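Local coordinates for protein DNA double-strand break repair nuclease NurA (Sulfolobus solfataricus, PDB 2YGK) that acts as a manganese-dependent nuclease that works with HerA to process DNA ends in double-strand break repair, at residues 227-232 with 278-283; 259-264 with 285-290. All blocks are in the same frame, centred on the assembly; numbering follows the deposited sequence.

Interaction 1: 227-232 with 278-283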
ATOM      1  N   ARG A 227      -6.944  23.340  24.268  1.00 46.23           N
ATOM      2  CA  ARG A 227      -5.890  22.468  24.787  1.00 44.25           C
ATOM      3  C   ARG A 227      -6.402  21.589  25.943  1.00 42.69           C
ATOM      4  O   ARG A 227      -7.071  22.073  26.844  1.00 42.97           O
ATOM      5  CB  ARG A 227      -4.720  23.327  25.250  1.00 44.50           C
ATOM      6  CG  ARG A 227      -3.605  22.593  25.986  1.00 45.77           C
ATOM      7  CD  ARG A 227      -2.553  23.612  26.474  1.00 47.40           C
ATOM      8  NE  ARG A 227      -1.257  23.019  26.831  1.00 45.70           N
ATOM      9  CZ  ARG A 227      -0.845  22.773  28.077  1.00 48.60           C
ATOM     10  NH1 ARG A 227      -1.634  23.002  29.121  1.00 50.26           N
ATOM     11  NH2 ARG A 227       0.369  22.269  28.291  1.00 49.32           N
ATOM     12  N   GLY A 228      -6.084  20.304  25.905  1.00 40.34           N
ATOM     13  CA  GLY A 228      -6.565  19.390  26.915  1.00 40.00           C
ATOM     14  C   GLY A 228      -6.249  17.909  26.738  1.00 38.67           C
ATOM     15  O   GLY A 228      -5.319  17.525  26.065  1.00 36.92           O
ATOM     16  N   PHE A 229      -7.034  17.077  27.405  1.00 39.70           N
ATOM     17  CA  PHE A 229      -6.795  15.659  27.444  1.00 39.72           C
ATOM     18  C   PHE A 229      -8.053  14.902  27.685  1.00 41.50           C
ATOM     19  O   PHE A 229      -9.008  15.417  28.210  1.00 43.13           O
ATOM     20  CB  PHE A 229      -5.768  15.308  28.509  1.00 39.62           C
ATOM     21  CG  PHE A 229      -6.200  15.614  29.882  1.00 40.59           C
ATOM     22  CD1 PHE A 229      -6.053  16.902  30.403  1.00 42.91           C
ATOM     23  CD2 PHE A 229      -6.751  14.632  30.682  1.00 42.44           C
ATOM     24  CE1 PHE A 229      -6.460  17.197  31.718  1.00 43.52           C
ATOM     25  CE2 PHE A 229      -7.165  14.915  31.990  1.00 42.58           C
ATOM     26  CZ  PHE A 229      -7.016  16.192  32.505  1.00 42.72           C
ATOM     27  N   SER A 230      -8.068  13.656  27.269  1.00 43.18           N
ATOM     28  CA  SER A 230      -9.289  12.873  27.348  1.00 45.44           C
ATOM     29  C   SER A 230      -9.313  12.028  28.587  1.00 47.72           C
ATOM     30  O   SER A 230      -8.293  11.816  29.229  1.00 47.63           O
ATOM     31  CB  SER A 230      -9.319  11.916  26.174  1.00 45.42           C
ATOM     32  OG  SER A 230      -8.362  10.890  26.356  1.00 42.49           O
ATOM     33  N   LYS A 231     -10.476  11.472  28.878  1.00 50.91           N
ATOM     34  CA  LYS A 231     -10.546  10.323  29.741  1.00 53.32           C
ATOM     35  C   LYS A 231      -9.421   9.333  29.371  1.00 53.35           C
ATOM     36  O   LYS A 231      -9.095   9.127  28.190  1.00 51.66           O
ATOM     37  CB  LYS A 231     -11.907   9.668  29.612  1.00 55.64           C
ATOM     38  CG  LYS A 231     -11.998   8.316  30.281  1.00 60.20           C
ATOM     39  CD  LYS A 231     -13.445   7.936  30.631  1.00 67.48           C
ATOM     40  CE  LYS A 231     -13.466   6.897  31.763  1.00 71.77           C
ATOM     41  NZ  LYS A 231     -14.627   5.969  31.739  1.00 75.80           N
ATOM     42  N   LEU A 232      -8.836   8.751  30.413  1.00 55.22           N
ATOM     43  CA  LEU A 232      -7.755   7.795  30.312  1.00 56.07           C
ATOM     44  C   LEU A 232      -8.355   6.454  30.073  1.00 58.22           C
ATOM     45  O   LEU A 232      -9.364   6.132  30.639  1.00 60.12           O
ATOM     46  CB  LEU A 232      -6.920   7.772  31.598  1.00 56.75           C
ATOM     47  CG  LEU A 232      -5.937   8.954  31.710  1.00 57.23           C
ATOM     48  CD1 LEU A 232      -6.602  10.324  31.417  1.00 56.92           C
ATOM     49  CD2 LEU A 232      -5.270   9.001  33.103  1.00 59.89           C
ATOM     50  N   VAL A 278      -1.152   5.759  35.151  1.00 70.41           N
ATOM     51  CA  VAL A 278      -0.914   7.162  34.967  1.00 68.04           C
ATOM     52  C   VAL A 278      -2.161   7.861  35.447  1.00 67.22           C
ATOM     53  O   VAL A 278      -3.238   7.317  35.331  1.00 67.72           O
ATOM     54  CB  VAL A 278      -0.645   7.414  33.481  1.00 65.92           C
ATOM     55  CG1 VAL A 278      -1.148   8.754  33.046  1.00 64.62           C
ATOM     56  CG2 VAL A 278       0.836   7.235  33.194  1.00 65.69           C
ATOM     57  N   ASP A 279      -2.026   9.049  36.009  1.00 66.13           N
ATOM     58  CA  ASP A 279      -3.201   9.764  36.540  1.00 66.17           C
ATOM     59  C   ASP A 279      -3.327  11.178  35.938  1.00 63.78           C
ATOM     60  O   ASP A 279      -2.551  11.551  35.056  1.00 62.66           O
ATOM     61  CB  ASP A 279      -3.139   9.791  38.056  1.00 67.75           C
ATOM     62  CG  ASP A 279      -1.973  10.582  38.568  1.00 68.07           C
ATOM     63  OD1 ASP A 279      -1.434  11.426  37.820  1.00 64.57           O
ATOM     64  OD2 ASP A 279      -1.592  10.363  39.735  1.00 72.00           O
ATOM     65  N   GLU A 280      -4.324  11.943  36.358  1.00 63.28           N
ATOM     66  CA  GLU A 280      -4.461  13.291  35.829  1.00 61.82           C
ATOM     67  C   GLU A 280      -3.162  14.068  36.016  1.00 60.77           C
ATOM     68  O   GLU A 280      -2.670  14.674  35.090  1.00 59.65           O
ATOM     69  CB  GLU A 280      -5.598  14.063  36.493  1.00 62.67           C
ATOM     70  CG  GLU A 280      -6.966  13.693  35.986  1.00 64.40           C
ATOM     71  CD  GLU A 280      -7.997  14.820  36.102  1.00 64.83           C
ATOM     72  OE1 GLU A 280      -7.706  15.877  36.703  1.00 63.97           O
ATOM     73  OE2 GLU A 280      -9.103  14.634  35.552  1.00 66.17           O
ATOM     74  N   LYS A 281      -2.614  14.064  37.219  1.00 61.32           N
ATOM     75  CA  LYS A 281      -1.437  14.867  37.485  1.00 60.96           C
ATOM     76  C   LYS A 281      -0.317  14.515  36.498  1.00 58.40           C
ATOM     77  O   LYS A 281       0.305  15.410  35.910  1.00 58.10           O
ATOM     78  CB  LYS A 281      -0.957  14.633  38.905  1.00 63.31           C
ATOM     79  CG  LYS A 281       0.154  15.539  39.358  1.00 66.01           C
ATOM     80  CD  LYS A 281       0.586  15.113  40.758  1.00 71.50           C
ATOM     81  CE  LYS A 281       1.520  16.108  41.397  1.00 73.22           C
ATOM     82  NZ  LYS A 281       1.914  15.613  42.714  1.00 76.39           N
ATOM     83  N   ILE A 282      -0.058  13.222  36.320  1.00 56.29           N
ATOM     84  CA  ILE A 282       0.991  12.796  35.399  1.00 54.01           C
ATOM     85  C   ILE A 282       0.681  13.294  33.989  1.00 51.14           C
ATOM     86  O   ILE A 282       1.546  13.905  33.353  1.00 50.88           O
ATOM     87  CB  ILE A 282       1.249  11.264  35.452  1.00 54.38           C
ATOM     88  CG1 ILE A 282       1.900  10.897  36.811  1.00 56.61           C
ATOM     89  CG2 ILE A 282       2.164  10.854  34.325  1.00 52.69           C
ATOM     90  CD1 ILE A 282       1.569   9.515  37.386  1.00 56.36           C
ATOM     91  N   VAL A 283      -0.543  13.068  33.523  1.00 48.98           N
ATOM     92  CA  VAL A 283      -0.974  13.545  32.215  1.00 46.66           C
ATOM     93  C   VAL A 283      -0.722  15.043  32.004  1.00 45.80           C
ATOM     94  O   VAL A 283      -0.197  15.422  30.940  1.00 45.11           O
ATOM     95  CB  VAL A 283      -2.471  13.249  31.985  1.00 47.00           C
ATOM     96  CG1 VAL A 283      -3.075  14.204  30.992  1.00 45.27           C
ATOM     97  CG2 VAL A 283      -2.645  11.827  31.524  1.00 47.09           C
TER
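F229 lays one face of its ring against V283 on the first turn of helix 280-291. V283 CG1 sits over that face in a CH-pi contact, 3.9 Å from the ring centroid and displaced toward the CG rim. F229 CG stands between the backbone N and the carbonyl carbon (chi1 64°), which turns the ring out from the strand to meet the helix. E280 meets the ring at its edge. Its CD lies 4.0 Å from F229 CZ, and the carboxylate plane is almost perpendicular to the ring. Trimming F229 to an alanine would probably leave V283 CG1 without the ring face it packs on, and the carboxylate end of E280 without the ring edge. The contact sets the helix start against strand 228-236, next to 39-41, an outermost strand of the mixed sheet of this RNase H-like protein. Beyond F229, S230 points to the other side and bonds through OG to Y260 N. L232 turns back toward the helix. Its CD2 lies 3.5 Å from V278 O and 4.2 Å from V283 CG2. Just past V278, D279 is the N-cap: its OD1 accepts a nearly straight bond (175°) from I282 N at 2.7 Å.

Interaction 2: 259-264 with 285-290; sequences FYTRLD and EIMDRL
M287 reaches across from helix 280-291 to T261 and R262 on the strand. It is a selenomethionine. Its chain is extended through CG and then bends at the selenium (chi3 57°), which carries CE round toward the strand backbone. SE lies 3.2 Å from T261 OG1, and CE lies 3.5 Å from R262 O. The T261 and M287 side chains run alongside each other, pointing opposite ways. With OG1 anti to the backbone N (chi1 -177°), the T261 hydroxyl both meets the selenium and bonds to G228 O on the next strand. The selenium therefore packs against a hydroxyl that is already paired. This is the tight part of the contact.

L263 adds an apolar contact just past the strand end. Its CD2 rests on the helix, 3.9 Å from M287 O and 4.1 Å from L290 CB. The packing is slacker at F259. There I286 CG2 only comes to the ring edge, 4.4 Å from F259 CZ.

The far side of the helix is partly exposed. R289 NH1 and E285 OE1 are 3.6 Å apart, but the oxygen lies well out of the guanidinium plane, so only the charges attract. D288 is also partly exposed, yet its carboxylate is held by R227 and by the hydroxyl of Y42.

The axes of 259-262 and 285-290 come within 10.1 Å, at an angle of 39°. I286 also touches I274 on strand 270-275, and M287 touches F229 on strand 228-236. Helix 280-291 lies along one face of the sheet. Y260 points to the opposite face of the strand, where it packs on helix 216-223. Strand 255-262 is therefore sandwiched between two helices.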
ATOM      1  N   PHE A 259      -4.244   8.064  26.376  1.00 42.88           N
ATOM      2  CA  PHE A 259      -5.097   9.248  26.375  1.00 41.61           C
ATOM      3  C   PHE A 259      -4.858  10.012  25.090  1.00 40.08           C
ATOM      4  O   PHE A 259      -3.855   9.792  24.418  1.00 39.99           O
ATOM      5  CB  PHE A 259      -4.837  10.142  27.587  1.00 41.55           C
ATOM      6  CG  PHE A 259      -3.443  10.680  27.674  1.00 39.16           C
ATOM      7  CD1 PHE A 259      -2.441   9.953  28.276  1.00 41.15           C
ATOM      8  CD2 PHE A 259      -3.139  11.926  27.196  1.00 38.52           C
ATOM      9  CE1 PHE A 259      -1.112  10.457  28.357  1.00 40.04           C
ATOM     10  CE2 PHE A 259      -1.820  12.438  27.288  1.00 38.15           C
ATOM     11  CZ  PHE A 259      -0.821  11.694  27.855  1.00 37.33           C
ATOM     12  N   TYR A 260      -5.788  10.907  24.771  1.00 38.93           N
ATOM     13  CA  TYR A 260      -5.679  11.836  23.666  1.00 36.63           C
ATOM     14  C   TYR A 260      -5.446  13.201  24.215  1.00 36.50           C
ATOM     15  O   TYR A 260      -6.046  13.592  25.202  1.00 38.54           O
ATOM     16  CB  TYR A 260      -6.952  11.835  22.901  1.00 36.19           C
ATOM     17  CG  TYR A 260      -7.179  10.540  22.208  1.00 38.63           C
ATOM     18  CD1 TYR A 260      -6.580  10.274  20.947  1.00 38.27           C
ATOM     19  CD2 TYR A 260      -7.980   9.565  22.770  1.00 40.48           C
ATOM     20  CE1 TYR A 260      -6.802   9.086  20.284  1.00 39.31           C
ATOM     21  CE2 TYR A 260      -8.225   8.354  22.089  1.00 41.87           C
ATOM     22  CZ  TYR A 260      -7.615   8.121  20.856  1.00 42.63           C
ATOM     23  OH  TYR A 260      -7.851   6.932  20.184  1.00 46.52           O
ATOM     24  N   THR A 261      -4.562  13.957  23.612  1.00 35.88           N
ATOM     25  CA  THR A 261      -4.293  15.293  24.136  1.00 35.27           C
ATOM     26  C   THR A 261      -4.162  16.206  22.947  1.00 34.66           C
ATOM     27  O   THR A 261      -3.813  15.765  21.850  1.00 34.32           O
ATOM     28  CB  THR A 261      -2.972  15.319  25.010  1.00 35.38           C
ATOM     29  OG1 THR A 261      -2.741  16.634  25.584  1.00 34.49           O
ATOM     30  CG2 THR A 261      -1.804  14.872  24.180  1.00 32.77           C
ATOM     31  N   ARG A 262      -4.521  17.464  23.185  1.00 34.69           N
ATOM     32  CA  ARG A 262      -4.231  18.572  22.326  1.00 34.33           C
ATOM     33  C   ARG A 262      -3.344  19.439  23.147  1.00 34.27           C
ATOM     34  O   ARG A 262      -3.777  19.882  24.212  1.00 35.96           O
ATOM     35  CB  ARG A 262      -5.517  19.334  21.980  1.00 35.17           C
ATOM     36  CG  ARG A 262      -5.260  20.616  21.177  1.00 35.82           C
ATOM     37  CD  ARG A 262      -6.535  21.331  20.814  1.00 38.72           C
ATOM     38  NE  ARG A 262      -7.404  20.612  19.865  1.00 38.97           N
ATOM     39  CZ  ARG A 262      -8.594  20.061  20.132  1.00 39.10           C
ATOM     40  NH1 ARG A 262      -9.118  20.101  21.347  1.00 41.89           N
ATOM     41  NH2 ARG A 262      -9.285  19.455  19.160  1.00 39.87           N
ATOM     42  N   LEU A 263      -2.133  19.717  22.659  1.00 33.92           N
ATOM     43  CA  LEU A 263      -1.120  20.471  23.415  1.00 34.31           C
ATOM     44  C   LEU A 263      -1.312  21.969  23.337  1.00 36.91           C
ATOM     45  O   LEU A 263      -0.771  22.702  24.169  1.00 37.74           O
ATOM     46  CB  LEU A 263       0.287  20.153  22.930  1.00 32.93           C
ATOM     47  CG  LEU A 263       0.603  18.666  23.090  1.00 31.97           C
ATOM     48  CD1 LEU A 263       1.791  18.349  22.281  1.00 29.85           C
ATOM     49  CD2 LEU A 263       0.775  18.216  24.558  1.00 31.13           C
ATOM     50  N   ASP A 264      -2.085  22.417  22.349  1.00 38.88           N
ATOM     51  CA  ASP A 264      -2.177  23.828  21.985  1.00 41.05           C
ATOM     52  C   ASP A 264      -3.563  24.110  21.412  1.00 42.31           C
ATOM     53  O   ASP A 264      -4.061  23.359  20.544  1.00 41.62           O
ATOM     54  CB  ASP A 264      -1.100  24.121  20.966  1.00 41.41           C
ATOM     55  CG  ASP A 264      -1.083  25.549  20.520  1.00 47.23           C
ATOM     56  OD1 ASP A 264      -1.909  26.360  21.003  1.00 51.44           O
ATOM     57  OD2 ASP A 264      -0.223  25.861  19.648  1.00 53.89           O
ATOM     58  N   GLU A 285       1.405  16.924  33.742  1.00 45.37           N
ATOM     59  CA  GLU A 285       2.866  17.112  33.722  1.00 45.82           C
ATOM     60  C   GLU A 285       3.426  16.753  32.338  1.00 43.73           C
ATOM     61  O   GLU A 285       4.295  17.452  31.828  1.00 42.95           O
ATOM     62  CB  GLU A 285       3.566  16.273  34.801  1.00 47.62           C
ATOM     63  CG  GLU A 285       3.272  16.707  36.251  1.00 51.26           C
ATOM     64  CD  GLU A 285       3.949  15.797  37.289  1.00 56.98           C
ATOM     65  OE1 GLU A 285       4.809  14.942  36.900  1.00 60.96           O
ATOM     66  OE2 GLU A 285       3.632  15.942  38.494  1.00 58.93           O
ATOM     67  N   ILE A 286       2.923  15.672  31.735  1.00 42.11           N
ATOM     68  CA  ILE A 286       3.424  15.249  30.430  1.00 40.84           C
ATOM     69  C   ILE A 286       3.033  16.259  29.342  1.00 40.15           C
ATOM     70  O   ILE A 286       3.817  16.516  28.430  1.00 40.10           O
ATOM     71  CB  ILE A 286       2.916  13.838  30.027  1.00 40.95           C
ATOM     72  CG1 ILE A 286       3.617  12.743  30.844  1.00 41.90           C
ATOM     73  CG2 ILE A 286       3.132  13.563  28.533  1.00 36.81           C
ATOM     74  CD1 ILE A 286       2.965  11.365  30.646  1.00 40.98           C
HETATM   75  N   MSE A 287       1.830  16.821  29.430  1.00 39.38           N
HETATM   76  CA  MSE A 287       1.431  17.847  28.489  1.00 38.78           C
HETATM   77  C   MSE A 287       2.317  19.082  28.617  1.00 39.78           C
HETATM   78  O   MSE A 287       2.765  19.642  27.639  1.00 39.38           O
HETATM   79  CB  MSE A 287      -0.019  18.253  28.746  1.00 38.97           C
HETATM   80  CG  MSE A 287      -1.002  17.203  28.329  1.00 38.10           C
HETATM   81 SE   MSE A 287      -2.826  17.728  28.638  1.00 40.38          SE
HETATM   82  CE  MSE A 287      -2.994  19.377  27.631  1.00 37.56           C
ATOM     83  N   ASP A 288       2.537  19.511  29.851  1.00 41.91           N
ATOM     84  CA  ASP A 288       3.248  20.760  30.141  1.00 43.18           C
ATOM     85  C   ASP A 288       4.657  20.686  29.638  1.00 43.29           C
ATOM     86  O   ASP A 288       5.130  21.597  28.973  1.00 44.30           O
ATOM     87  CB  ASP A 288       3.237  21.024  31.640  1.00 44.51           C
ATOM     88  CG  ASP A 288       1.926  21.629  32.122  1.00 46.47           C
ATOM     89  OD1 ASP A 288       1.080  21.946  31.248  1.00 48.53           O
ATOM     90  OD2 ASP A 288       1.741  21.781  33.371  1.00 47.23           O
ATOM     91  N   ARG A 289       5.309  19.567  29.926  1.00 43.28           N
ATOM     92  CA  ARG A 289       6.654  19.271  29.422  1.00 42.90           C
ATOM     93  C   ARG A 289       6.742  19.093  27.898  1.00 40.91           C
ATOM     94  O   ARG A 289       7.670  19.597  27.259  1.00 40.23           O
ATOM     95  CB  ARG A 289       7.195  18.026  30.137  1.00 43.56           C
ATOM     96  CG  ARG A 289       7.394  18.232  31.622  1.00 45.84           C
ATOM     97  CD  ARG A 289       7.391  16.928  32.336  1.00 50.10           C
ATOM     98  NE  ARG A 289       7.795  17.056  33.738  1.00 56.11           N
ATOM     99  CZ  ARG A 289       7.738  16.070  34.636  1.00 61.98           C
ATOM    100  NH1 ARG A 289       7.267  14.867  34.320  1.00 63.44           N
ATOM    101  NH2 ARG A 289       8.140  16.289  35.873  1.00 68.05           N
ATOM    102  N   LEU A 290       5.796  18.376  27.309  1.00 39.52           N
ATOM    103  CA  LEU A 290       5.764  18.282  25.838  1.00 38.91           C
ATOM    104  C   LEU A 290       5.524  19.633  25.164  1.00 40.19           C
ATOM    105  O   LEU A 290       6.109  19.897  24.107  1.00 40.62           O
ATOM    106  CB  LEU A 290       4.680  17.356  25.349  1.00 37.61           C
ATOM    107  CG  LEU A 290       4.936  15.883  25.531  1.00 36.07           C
ATOM    108  CD1 LEU A 290       3.631  15.134  25.340  1.00 29.81           C
ATOM    109  CD2 LEU A 290       6.043  15.478  24.556  1.00 34.91           C
TER

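Overall arrangement
The centres of interactions 1 and 2 lie about 8 Å apart. Both use helix 280-291: its first turn in interaction 1, its later turns in interaction 2. They meet neighbouring antiparallel strands, 228-236 and 255-262, of the mixed sheet. Along the chain the segments alternate: 227-232, 259-264, 278-283, 285-290. The two contacts touch directly, through a probable hydrogen bond from R227 NE to L263 O. Together with 270-275, these strands extend the sheet beyond 197-201. The strand order is consistent with 197-201 being the last strand of the RNase H-like core. The helix covers this extension. Interaction 1 is away from the manganese site, while the L290 side chain is about 12 Å from that of the metal ligand D133.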